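Local structure of penicillin-binding protein activator LpoA (Escherichia coli, 6DR3) at residues A16-Y21 and V45-T50. The protein regulates peptidoglycan synthesis as an outer-membrane lipoprotein that interacts with penicillin-binding protein PBP1a, is essential for its function and stimulates its transpeptidase activity. Sequence-based numbering, arbitrary orientation.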
ATOM      1  N   ALA A  16      -6.416 -11.648  12.104  1.00 26.76           N
ATOM      2  CA  ALA A  16      -7.553 -11.777  13.005  1.00 25.24           C
ATOM      3  C   ALA A  16      -8.022 -10.374  13.368  1.00 22.88           C
ATOM      4  O   ALA A  16      -7.360  -9.380  13.060  1.00 26.08           O
ATOM      5  CB  ALA A  16      -7.192 -12.581  14.261  1.00 25.58           C
ATOM      6  N   ASP A  17      -9.173 -10.290  14.028  1.00 21.80           N
ATOM      7  CA  ASP A  17      -9.713  -8.995  14.410  1.00 24.92           C
ATOM      8  C   ASP A  17      -9.244  -8.606  15.813  1.00 26.11           C
ATOM      9  O   ASP A  17      -8.611  -9.385  16.528  1.00 23.30           O
ATOM     10  CB  ASP A  17     -11.240  -9.000  14.327  1.00 29.28           C
ATOM     11  CG  ASP A  17     -11.880 -10.024  15.242  1.00 37.39           C
ATOM     12  OD1 ASP A  17     -11.206 -10.518  16.168  1.00 38.51           O
ATOM     13  OD2 ASP A  17     -13.070 -10.338  15.029  1.00 46.03           O
ATOM     14  N   SER A  18      -9.566  -7.370  16.203  1.00 28.34           N
ATOM     15  CA  SER A  18      -9.080  -6.844  17.475  1.00 22.75           C
ATOM     16  C   SER A  18      -9.619  -7.645  18.652  1.00 22.84           C
ATOM     17  O   SER A  18      -8.923  -7.828  19.657  1.00 21.82           O
ATOM     18  CB  SER A  18      -9.462  -5.371  17.610  1.00 23.41           C
ATOM     19  OG  SER A  18     -10.867  -5.204  17.533  1.00 25.01           O
ATOM     20  N   ALA A  19     -10.859  -8.130  18.552  1.00 23.01           N
ATOM     21  CA  ALA A  19     -11.429  -8.919  19.639  1.00 25.74           C
ATOM     22  C   ALA A  19     -10.567 -10.137  19.943  1.00 32.37           C
ATOM     23  O   ALA A  19     -10.320 -10.461  21.111  1.00 36.60           O
ATOM     24  CB  ALA A  19     -12.856  -9.340  19.286  1.00 25.71           C
ATOM     25  N   PHE A  20     -10.095 -10.825  18.901  1.00 29.21           N
ATOM     26  CA  PHE A  20      -9.216 -11.973  19.096  1.00 26.75           C
ATOM     27  C   PHE A  20      -7.909 -11.554  19.759  1.00 26.12           C
ATOM     28  O   PHE A  20      -7.490 -12.144  20.762  1.00 28.34           O
ATOM     29  CB  PHE A  20      -8.949 -12.645  17.747  1.00 27.58           C
ATOM     30  CG  PHE A  20      -8.037 -13.836  17.828  1.00 26.54           C
ATOM     31  CD1 PHE A  20      -8.523 -15.074  18.212  1.00 27.93           C
ATOM     32  CD2 PHE A  20      -6.698 -13.721  17.501  1.00 25.48           C
ATOM     33  CE1 PHE A  20      -7.684 -16.172  18.279  1.00 29.30           C
ATOM     34  CE2 PHE A  20      -5.856 -14.814  17.565  1.00 24.35           C
ATOM     35  CZ  PHE A  20      -6.350 -16.041  17.953  1.00 25.59           C
ATOM     36  N   TYR A  21      -7.251 -10.530  19.211  1.00 22.98           N
ATOM     37  CA  TYR A  21      -5.974 -10.086  19.760  1.00 23.75           C
ATOM     38  C   TYR A  21      -6.117  -9.627  21.205  1.00 25.88           C
ATOM     39  O   TYR A  21      -5.259  -9.923  22.045  1.00 21.93           O
ATOM     40  CB  TYR A  21      -5.401  -8.958  18.903  1.00 20.88           C
ATOM     41  CG  TYR A  21      -5.038  -9.361  17.490  1.00 18.90           C
ATOM     42  CD1 TYR A  21      -4.511 -10.616  17.210  1.00 19.86           C
ATOM     43  CD2 TYR A  21      -5.220  -8.481  16.434  1.00 14.81           C
ATOM     44  CE1 TYR A  21      -4.176 -10.978  15.917  1.00 21.76           C
ATOM     45  CE2 TYR A  21      -4.887  -8.833  15.140  1.00 18.73           C
ATOM     46  CZ  TYR A  21      -4.368 -10.080  14.885  1.00 23.57           C
ATOM     47  OH  TYR A  21      -4.039 -10.426  13.593  1.00 23.68           O
ATOM     48  N   VAL A  45      -6.991   0.128  14.677  1.00 21.35           N
ATOM     49  CA  VAL A  45      -6.873   1.167  13.657  1.00 24.22           C
ATOM     50  C   VAL A  45      -7.622   0.753  12.397  1.00 20.37           C
ATOM     51  O   VAL A  45      -8.419   1.521  11.843  1.00 23.13           O
ATOM     52  CB  VAL A  45      -5.390   1.462  13.359  1.00 24.75           C
ATOM     53  CG1 VAL A  45      -5.247   2.403  12.158  1.00 29.48           C
ATOM     54  CG2 VAL A  45      -4.713   2.059  14.580  1.00 22.41           C
ATOM     55  N   LYS A  46      -7.379  -0.472  11.927  1.00 18.63           N
ATOM     56  CA  LYS A  46      -8.028  -0.943  10.707  1.00 22.14           C
ATOM     57  C   LYS A  46      -9.544  -0.933  10.836  1.00 20.95           C
ATOM     58  O   LYS A  46     -10.250  -0.681   9.853  1.00 23.20           O
ATOM     59  CB  LYS A  46      -7.538  -2.352  10.369  1.00 24.42           C
ATOM     60  CG  LYS A  46      -7.950  -2.843   8.988  1.00 36.82           C
ATOM     61  CD  LYS A  46      -7.349  -4.207   8.688  1.00 52.82           C
ATOM     62  CE  LYS A  46      -7.586  -4.616   7.244  1.00 68.56           C
ATOM     63  NZ  LYS A  46      -6.943  -5.918   6.916  1.00 78.44           N
ATOM     64  N   GLU A  47     -10.062  -1.209  12.031  1.00 22.09           N
ATOM     65  CA  GLU A  47     -11.500  -1.314  12.233  1.00 25.46           C
ATOM     66  C   GLU A  47     -12.169   0.035  12.463  1.00 23.05           C
ATOM     67  O   GLU A  47     -13.400   0.092  12.535  1.00 24.16           O
ATOM     68  CB  GLU A  47     -11.780  -2.249  13.413  1.00 26.88           C
ATOM     69  CG  GLU A  47     -11.385  -3.692  13.132  1.00 29.90           C
ATOM     70  CD  GLU A  47     -11.331  -4.555  14.378  1.00 30.91           C
ATOM     71  OE1 GLU A  47     -11.851  -4.128  15.432  1.00 31.52           O
ATOM     72  OE2 GLU A  47     -10.762  -5.666  14.300  1.00 27.57           O
ATOM     73  N   GLY A  48     -11.400   1.113  12.571  1.00 24.49           N
ATOM     74  CA  GLY A  48     -11.957   2.426  12.820  1.00 27.21           C
ATOM     75  C   GLY A  48     -12.116   2.782  14.279  1.00 28.38           C
ATOM     76  O   GLY A  48     -12.761   3.792  14.586  1.00 28.19           O
ATOM     77  N   LYS A  49     -11.553   1.984  15.185  1.00 25.06           N
ATOM     78  CA  LYS A  49     -11.627   2.244  16.622  1.00 28.26           C
ATOM     79  C   LYS A  49     -10.398   3.048  17.045  1.00 26.09           C
ATOM     80  O   LYS A  49      -9.514   2.581  17.766  1.00 23.34           O
ATOM     81  CB  LYS A  49     -11.733   0.933  17.390  1.00 28.56           C
ATOM     82  CG  LYS A  49     -13.066   0.217  17.228  1.00 31.08           C
ATOM     83  CD  LYS A  49     -12.884  -1.291  17.173  1.00 30.07           C
ATOM     84  CE  LYS A  49     -14.061  -2.024  17.797  1.00 33.73           C
ATOM     85  NZ  LYS A  49     -15.364  -1.570  17.255  1.00 32.12           N
ATOM     86  N   THR A  50     -10.362   4.296  16.570  1.00 22.05           N
ATOM     87  CA  THR A  50      -9.166   5.117  16.732  1.00 25.76           C
ATOM     88  C   THR A  50      -8.906   5.441  18.199  1.00 25.11           C
ATOM     89  O   THR A  50      -7.757   5.391  18.654  1.00 22.41           O
ATOM     90  CB  THR A  50      -9.299   6.403  15.915  1.00 30.03           C
ATOM     91  OG1 THR A  50      -9.720   6.083  14.584  1.00 35.30           O
ATOM     92  CG2 THR A  50      -7.964   7.136  15.850  1.00 29.11           C
TER
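The carboxylate of Glu47 meets the N-terminal end of helix 18-25 and grips Ser18 twice, a compact example of how the end of one helix in a TPR-like, all-helical amino-terminal domain can be tied to the start of another. Ser18 N donates to Glu47 OE2 at 2.8 Å in a nearly straight bond (164°), while Ser18 OG donates to Glu47 OE1 at 2.6 Å. Both oxygens are met on their syn sides and somewhat out of the carboxylate plane. The amide and hydroxyl of one residue hold the two oxygens of one carboxylate, which restrains its rotation. The hydroxyl reaches its oxygen because Ser18 OG sits between the backbone N and the carbonyl carbon (chi1 59°), and Glu47 spans the gap with a chain extended beyond CG. Asp17 CB lies 3.4 Å from Glu47 OE2, flanking the grip, whereas the aliphatic part of Lys49 only brushes the hydroxyl, its CD 4.4 Å from Ser18 OG.

The helix end being gripped has a cap of its own. Asp17 is the N-cap, and its carboxylate turns away from Glu47 to take the amide of Phe20; two acids thus serve different amides of one helix start, whose dipole probably eases their proximity. Right after Glu47 the chain leaves helix 30-47 through a Schellman motif, with Gly48 at positive phi. Farther back along that helix, Ser18 also touches Ala43 and Leu44, and Tyr21 packs on Leu39. At the capping bond, Phe20 N approaches Asp17 OD1 at 3.0 Å, nearly along the carboxylate C-O axis.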